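Local coordinates for protein 2-Keto-3-deoxy-(6-phospho-)gluconate aldolase (Thermoproteus tenax, PDB 2R91) that belongs to the aldolases of the dihydrodipicolinate synthetase family, with a TIM-barrel fold and four chains in its assembly, at residues A[6-11]-A[197-202]; A[19-24]-A[58-63]; A[25-30]-A[251-256]. All coordinates share one frame; numbering follows the deposited sequence.

Interaction 1 of 3, residues A[6-11]-A[197-202]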
# COMPACT_ATOMS: atom_id res chain seq x y z
N PRO A 6 1.26 2.05 -27.39
CA PRO A 6 2.18 1.06 -26.82
C PRO A 6 1.72 -0.25 -27.47
O PRO A 6 0.83 -0.96 -26.97
CB PRO A 6 1.89 1.13 -25.30
CG PRO A 6 0.35 1.47 -25.25
CD PRO A 6 0.08 2.31 -26.52
N VAL A 7 2.31 -0.53 -28.63
CA VAL A 7 1.82 -1.56 -29.52
C VAL A 7 2.03 -2.96 -28.97
O VAL A 7 3.03 -3.23 -28.29
CB VAL A 7 2.47 -1.38 -30.93
CG1 VAL A 7 3.98 -1.72 -30.88
CG2 VAL A 7 1.70 -2.18 -31.99
N ILE A 8 1.05 -3.84 -29.23
CA ILE A 8 1.20 -5.24 -28.87
C ILE A 8 2.31 -5.90 -29.69
O ILE A 8 2.55 -5.55 -30.84
CB ILE A 8 -0.12 -6.04 -29.08
CG1 ILE A 8 -0.68 -5.81 -30.49
CG2 ILE A 8 -1.17 -5.67 -27.98
CD1 ILE A 8 -1.87 -6.70 -30.87
N THR A 9 2.95 -6.90 -29.10
CA THR A 9 3.92 -7.73 -29.77
C THR A 9 3.18 -9.00 -30.23
O THR A 9 2.69 -9.77 -29.42
CB THR A 9 5.05 -8.06 -28.80
OG1 THR A 9 5.69 -6.84 -28.37
CG2 THR A 9 6.06 -8.99 -29.46
N THR A 10 3.11 -9.20 -31.55
CA THR A 10 2.23 -10.21 -32.14
C THR A 10 2.98 -11.54 -32.35
O THR A 10 3.67 -11.69 -33.37
CB THR A 10 1.69 -9.73 -33.51
OG1 THR A 10 2.80 -9.34 -34.33
CG2 THR A 10 0.75 -8.49 -33.39
N PHE A 11 2.84 -12.49 -31.42
CA PHE A 11 3.38 -13.84 -31.58
C PHE A 11 2.43 -14.72 -32.41
O PHE A 11 1.19 -14.54 -32.37
CB PHE A 11 3.60 -14.55 -30.22
CG PHE A 11 4.71 -13.97 -29.40
CD1 PHE A 11 6.01 -14.49 -29.49
CD2 PHE A 11 4.47 -12.92 -28.54
CE1 PHE A 11 7.04 -13.94 -28.73
CE2 PHE A 11 5.50 -12.39 -27.75
CZ PHE A 11 6.79 -12.90 -27.86
N SER A 197 -5.34 1.20 -25.34
CA SER A 197 -6.49 1.17 -26.24
C SER A 197 -6.22 1.75 -27.65
O SER A 197 -7.04 1.58 -28.55
CB SER A 197 -7.70 1.90 -25.63
OG SER A 197 -7.37 3.24 -25.34
N ALA A 198 -5.10 2.45 -27.84
CA ALA A 198 -4.74 2.82 -29.22
C ALA A 198 -4.52 1.58 -30.10
O ALA A 198 -4.55 1.69 -31.32
CB ALA A 198 -3.52 3.75 -29.26
N ASN A 199 -4.31 0.42 -29.49
CA ASN A 199 -4.26 -0.81 -30.27
C ASN A 199 -5.59 -1.18 -30.90
O ASN A 199 -5.63 -1.61 -32.04
CB ASN A 199 -3.78 -1.99 -29.43
CG ASN A 199 -2.30 -1.93 -29.16
OD1 ASN A 199 -1.50 -2.23 -30.05
ND2 ASN A 199 -1.93 -1.48 -27.96
N TYR A 200 -6.67 -1.11 -30.11
CA TYR A 200 -7.95 -1.66 -30.56
C TYR A 200 -8.98 -0.61 -30.95
O TYR A 200 -9.87 -0.91 -31.74
CB TYR A 200 -8.54 -2.65 -29.55
CG TYR A 200 -8.57 -2.18 -28.09
CD1 TYR A 200 -9.67 -1.49 -27.58
CD2 TYR A 200 -7.54 -2.53 -27.20
CE1 TYR A 200 -9.71 -1.10 -26.22
CE2 TYR A 200 -7.57 -2.15 -25.86
CZ TYR A 200 -8.68 -1.45 -25.37
OH TYR A 200 -8.71 -1.07 -24.05
N LEU A 201 -8.88 0.60 -30.40
CA LEU A 201 -9.81 1.68 -30.73
C LEU A 201 -9.14 3.03 -30.93
O LEU A 201 -9.50 4.03 -30.29
CB LEU A 201 -10.95 1.80 -29.65
CG LEU A 201 -12.02 0.73 -29.81
CD1 LEU A 201 -12.88 0.59 -28.53
CD2 LEU A 201 -12.88 1.05 -31.06
N PRO A 202 -8.15 3.08 -31.85
CA PRO A 202 -7.47 4.35 -32.11
C PRO A 202 -8.48 5.42 -32.54
O PRO A 202 -8.29 6.59 -32.23
CB PRO A 202 -6.51 4.01 -33.29
CG PRO A 202 -7.09 2.76 -33.92
CD PRO A 202 -7.63 1.99 -32.70
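With chi1 at -74°, CG of Asn-199 stands beside its own backbone N and opposite its carbonyl carbon, which carries the flat carboxamide out to the backbone running from Pro-6 to Ile-8. There it uses both ends at once. ND2 donates to the carbonyl O of Pro-6 over 3.0 Å, a nearly straight bond (168° at the hydrogen); the acceptor lies in the plane of the Asn-199 amide, whereas the donor stands above the plane of the Pro-6 carbonyl. OD1 in turn accepts from the backbone N of Ile-8 at 3.1 Å, with that donor tilted from the Asn-199 carbonyl plane. A single side chain thus grips a C=O and an N-H two residues apart and fixes the rotation of its own amide.

The fold explains the location. In this TIM barrel strand 2-6 is the first of eight and strand 192-193 the last, so the two are neighbours where the barrel closes; Asn-199, from the loop after the last strand, bridges to the chain just beyond the first. The backbone of Val-7 also bonds to Phe-37, in the second strand, 35-38.

Carbon packs round the oxygen. CG2 of Val-7 comes within 3.7 Å of Asn-199 OD1, crossing at about a right angle, and CG1 of Ile-8, at the same separation from Asn-199 OD1, approaches on a slant. The amide is buried but well supplied with polar partners: ND2 also bonds to Ser-196 O, and OD1 to His-24 NE2. Further along, the amide N of Leu-201, the N-cap residue of helix 202-213, bonds to Ser-197 O at 2.8 Å. The side chain of Pro-6 lies about 3 Å, nearest atoms, from a sulfate ion, which probably comes from the crystallisation liquor.

Interaction 2 of 3, residues A[19-24]-A[58-63]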
# COMPACT_ATOMS: atom_id res chain seq x y z
N GLU A 19 4.55 -10.05 -40.06
CA GLU A 19 3.49 -9.72 -41.00
C GLU A 19 2.23 -9.29 -40.24
O GLU A 19 1.61 -8.29 -40.58
CB GLU A 19 3.16 -10.89 -41.93
CG GLU A 19 4.24 -11.14 -43.02
CD GLU A 19 5.49 -11.84 -42.48
OE1 GLU A 19 6.61 -11.26 -42.59
OE2 GLU A 19 5.35 -12.98 -41.93
N LEU A 20 1.85 -10.06 -39.22
CA LEU A 20 0.75 -9.62 -38.33
C LEU A 20 1.06 -8.23 -37.74
O LEU A 20 0.22 -7.34 -37.76
CB LEU A 20 0.49 -10.63 -37.23
CG LEU A 20 -0.07 -11.98 -37.63
CD1 LEU A 20 -0.24 -12.82 -36.38
CD2 LEU A 20 -1.41 -11.82 -38.41
N PHE A 21 2.29 -8.04 -37.28
CA PHE A 21 2.70 -6.79 -36.63
C PHE A 21 2.60 -5.58 -37.57
O PHE A 21 2.09 -4.52 -37.19
CB PHE A 21 4.12 -6.93 -36.06
CG PHE A 21 4.59 -5.75 -35.29
CD1 PHE A 21 4.25 -5.60 -33.94
CD2 PHE A 21 5.38 -4.77 -35.89
CE1 PHE A 21 4.68 -4.50 -33.22
CE2 PHE A 21 5.83 -3.67 -35.17
CZ PHE A 21 5.47 -3.53 -33.82
N ALA A 22 3.10 -5.74 -38.79
CA ALA A 22 3.10 -4.67 -39.79
C ALA A 22 1.70 -4.29 -40.22
O ALA A 22 1.44 -3.13 -40.40
CB ALA A 22 3.92 -5.10 -41.06
N ASN A 23 0.84 -5.28 -40.43
CA ASN A 23 -0.53 -5.01 -40.81
C ASN A 23 -1.19 -4.18 -39.70
O ASN A 23 -1.82 -3.16 -39.97
CB ASN A 23 -1.31 -6.32 -41.00
CG ASN A 23 -2.80 -6.09 -41.27
OD1 ASN A 23 -3.19 -5.66 -42.35
ND2 ASN A 23 -3.64 -6.41 -40.27
N HIS A 24 -1.00 -4.63 -38.46
CA HIS A 24 -1.60 -3.95 -37.27
C HIS A 24 -1.07 -2.52 -37.15
O HIS A 24 -1.82 -1.58 -37.06
CB HIS A 24 -1.28 -4.75 -36.00
CG HIS A 24 -1.79 -4.10 -34.73
ND1 HIS A 24 -3.12 -3.79 -34.54
CD2 HIS A 24 -1.15 -3.72 -33.60
CE1 HIS A 24 -3.28 -3.24 -33.34
NE2 HIS A 24 -2.10 -3.18 -32.75
N ASP A 58 13.06 -3.54 -35.60
CA ASP A 58 13.13 -3.55 -37.08
C ASP A 58 11.72 -3.47 -37.65
O ASP A 58 11.46 -2.71 -38.59
CB ASP A 58 13.79 -4.83 -37.59
CG ASP A 58 15.28 -4.89 -37.31
OD1 ASP A 58 15.93 -3.85 -37.14
OD2 ASP A 58 15.83 -6.00 -37.29
N ALA A 59 10.80 -4.27 -37.09
CA ALA A 59 9.42 -4.31 -37.61
C ALA A 59 8.73 -2.97 -37.43
O ALA A 59 8.03 -2.50 -38.33
CB ALA A 59 8.60 -5.46 -36.94
N ALA A 60 8.92 -2.35 -36.26
CA ALA A 60 8.25 -1.08 -35.95
C ALA A 60 8.78 0.04 -36.85
O ALA A 60 8.00 0.77 -37.48
CB ALA A 60 8.44 -0.69 -34.44
N THR A 61 10.11 0.17 -36.92
CA THR A 61 10.72 1.22 -37.76
C THR A 61 10.48 1.00 -39.27
O THR A 61 10.48 1.95 -40.03
CB THR A 61 12.23 1.46 -37.47
OG1 THR A 61 12.97 0.24 -37.67
CG2 THR A 61 12.44 1.97 -36.04
N SER A 62 10.26 -0.22 -39.72
CA SER A 62 9.92 -0.34 -41.12
C SER A 62 8.41 -0.13 -41.40
O SER A 62 8.02 0.17 -42.52
CB SER A 62 10.53 -1.59 -41.76
OG SER A 62 9.96 -2.77 -41.25
N ALA A 63 7.57 -0.18 -40.36
CA ALA A 63 6.12 0.01 -40.53
C ALA A 63 5.63 1.44 -40.21
O ALA A 63 4.59 1.88 -40.71
CB ALA A 63 5.31 -1.04 -39.73
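Phe-21 makes most of the contact between helices 18-30 and 50-63, which follow the first and second strands of the barrel and lie side by side on its outside. Its CG is placed anti to the backbone N (chi1 -175°), and the ring reaches across the gap to the other helix. CD2 meets the methyl of Ala-59, CB, at 3.5 Å, an oblique approach. One atom further round the ring, CE2 comes to 3.6 Å from Ala-60 CA, which lies in the ring plane at its edge, and to 4.0 Å from Ala-60 CB. The same ring touches Val-7 and Thr-10, so it packs against the loop after the first strand as well.

Next in sequence comes Ala-22. Ala-63, at the end of helix 50-63, points its CB at this residue and comes to 4.3 Å from Ala-22 CA; the two CB atoms stand 4.5 Å apart. Here the backbones come nearest, with the Ala-22 and Ala-63 CA atoms separated by 5.6 Å. The segment axes approach to 9.5 Å and cross at -36°.

No hydrogen bond joins the segments. The Phe-21 ring, set obliquely to Ala-59 CB and edge-on to Ala-60 CA, and the Ala-22/Ala-63 pair join the helices by van der Waals contact and burial of apolar surface, which depends on close fit rather than on polar direction.

Interaction 3 of 3, residues A[25-30]-A[251-256]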
# COMPACT_ATOMS: atom_id res chain seq x y z
N VAL A 25 0.25 -2.34 -37.20
CA VAL A 25 0.80 -0.99 -37.11
C VAL A 25 0.29 -0.05 -38.21
O VAL A 25 -0.05 1.12 -37.97
CB VAL A 25 2.33 -1.01 -37.10
CG1 VAL A 25 2.87 0.39 -37.39
CG2 VAL A 25 2.88 -1.55 -35.75
N LYS A 26 0.22 -0.55 -39.44
CA LYS A 26 -0.21 0.28 -40.55
C LYS A 26 -1.70 0.64 -40.42
O LYS A 26 -2.10 1.76 -40.76
CB LYS A 26 0.10 -0.42 -41.88
CG LYS A 26 1.63 -0.49 -42.15
CD LYS A 26 1.95 -1.54 -43.25
CE LYS A 26 3.46 -1.87 -43.30
NZ LYS A 26 3.70 -3.09 -44.16
N ASN A 27 -2.51 -0.30 -39.94
CA ASN A 27 -3.91 0.03 -39.64
C ASN A 27 -4.04 1.13 -38.59
O ASN A 27 -4.68 2.17 -38.81
CB ASN A 27 -4.68 -1.21 -39.18
CG ASN A 27 -6.12 -0.88 -38.81
OD1 ASN A 27 -6.88 -0.41 -39.65
ND2 ASN A 27 -6.49 -1.08 -37.54
N ILE A 28 -3.43 0.94 -37.43
CA ILE A 28 -3.69 1.92 -36.37
C ILE A 28 -3.09 3.29 -36.68
O ILE A 28 -3.64 4.32 -36.31
CB ILE A 28 -3.29 1.38 -34.96
CG1 ILE A 28 -1.76 1.34 -34.78
CG2 ILE A 28 -3.93 -0.01 -34.75
CD1 ILE A 28 -1.29 0.62 -33.46
N THR A 29 -1.97 3.34 -37.39
CA THR A 29 -1.43 4.66 -37.74
C THR A 29 -2.33 5.33 -38.81
O THR A 29 -2.39 6.55 -38.89
CB THR A 29 0.05 4.61 -38.23
OG1 THR A 29 0.15 3.68 -39.30
CG2 THR A 29 0.99 4.14 -37.09
N SER A 30 -3.04 4.54 -39.61
CA SER A 30 -4.02 5.13 -40.53
C SER A 30 -5.24 5.74 -39.81
O SER A 30 -5.96 6.57 -40.37
CB SER A 30 -4.48 4.12 -41.57
OG SER A 30 -5.51 3.28 -41.05
N GLN A 251 -11.17 -4.19 -34.79
CA GLN A 251 -10.43 -3.86 -36.03
C GLN A 251 -10.58 -4.94 -37.11
O GLN A 251 -10.31 -4.68 -38.27
CB GLN A 251 -8.93 -3.60 -35.74
CG GLN A 251 -8.66 -2.44 -34.81
CD GLN A 251 -9.29 -1.15 -35.32
OE1 GLN A 251 -9.15 -0.81 -36.51
NE2 GLN A 251 -10.01 -0.43 -34.43
N GLY A 252 -10.99 -6.13 -36.73
CA GLY A 252 -11.41 -7.13 -37.71
C GLY A 252 -10.30 -7.87 -38.46
O GLY A 252 -10.51 -8.35 -39.58
N TYR A 253 -9.12 -7.97 -37.85
CA TYR A 253 -8.05 -8.80 -38.42
C TYR A 253 -7.36 -9.57 -37.30
O TYR A 253 -7.53 -9.25 -36.11
CB TYR A 253 -7.03 -7.95 -39.22
CG TYR A 253 -6.46 -6.77 -38.47
CD1 TYR A 253 -5.59 -6.94 -37.40
CD2 TYR A 253 -6.81 -5.48 -38.84
CE1 TYR A 253 -5.08 -5.81 -36.68
CE2 TYR A 253 -6.31 -4.37 -38.17
CZ TYR A 253 -5.45 -4.56 -37.08
OH TYR A 253 -4.99 -3.44 -36.46
N GLU A 254 -6.57 -10.57 -37.69
CA GLU A 254 -5.87 -11.40 -36.73
C GLU A 254 -4.77 -10.60 -36.05
O GLU A 254 -4.00 -9.91 -36.71
CB GLU A 254 -5.27 -12.64 -37.39
CG GLU A 254 -6.27 -13.75 -37.71
CD GLU A 254 -5.58 -15.04 -38.20
OE1 GLU A 254 -4.33 -15.02 -38.40
OE2 GLU A 254 -6.28 -16.08 -38.38
N ALA A 255 -4.72 -10.68 -34.73
CA ALA A 255 -3.79 -9.84 -33.96
C ALA A 255 -2.66 -10.66 -33.35
O ALA A 255 -1.87 -10.11 -32.60
CB ALA A 255 -4.55 -9.12 -32.84
N GLY A 256 -2.63 -11.96 -33.61
CA GLY A 256 -1.65 -12.84 -32.96
C GLY A 256 -1.98 -13.03 -31.48
O GLY A 256 -3.13 -12.84 -31.07
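Asn-27 is clasped by Gln-251 and Tyr-253, and through it the first helix of the TIM barrel, 18-30, meets the loop leaving helix 239-251, in the helical part of the chain that follows the eighth strand. The tight part centres on ND2 of Asn-27. It donates to OE1 of Gln-251 at 2.9 Å, nearly straight (167°), the acceptor lying in the Asn-27 amide plane although the donor stands above the carbonyl plane of Gln-251. A second bond, to OH of Tyr-253 at 3.0 Å, is more bent (137°) and leaves the amide plane.

The phenol presents its edge: Asn-27 CG lies in the ring plane 3.6 Å from Tyr-253 CE2, with amide and ring almost perpendicular (84°). Ile-28 CG2 makes a looser contact, 4.0 Å from Tyr-253 OH. Partners beyond the contact hold both acceptors: His-24 ND1 bonds to Tyr-253 OH, and Lys-31 NZ to Gln-251 OE1, while Gln-251 NE2 is taken by Tyr-200 O and Glu-203 OE1.

Away from this cluster the contact gives way to solvent. Lys-26 leads its chain away from the loop, and Glu-254, also exposed, pairs with Arg-12 instead. Gly-252, with positive phi, is the first residue to leave the helical conformation, and Tyr-253 follows directly. Near the end of segment 25-30, exposed Ser-30 bonds through OG to Asn-27 O at 2.6 Å, in the carbonyl plane and on a lone pair.

His-24, on helix 18-30, ties the three contacts together. Its NE2 bonds to OD1 of Asn-199 at 2.9 Å, joining interaction 2 to interaction 1, and its ND1 bonds to OH of Tyr-253 at 2.7 Å, joining it to interaction 3. The imidazole thus links two polar groups that each already serve their own contact. Interactions 1 and 3, with centres about 8 Å apart, also meet directly, where Gln-251 NE2 lies 2.7 Å from Tyr-200 O. Interaction 2 stands about 12 Å from interaction 1, centre to centre, and shares helix 18-30 with interaction 3. Of the three, interaction 1 is the deepest, with a sulfate ion, probably from the crystallisation liquor, next to Pro-6.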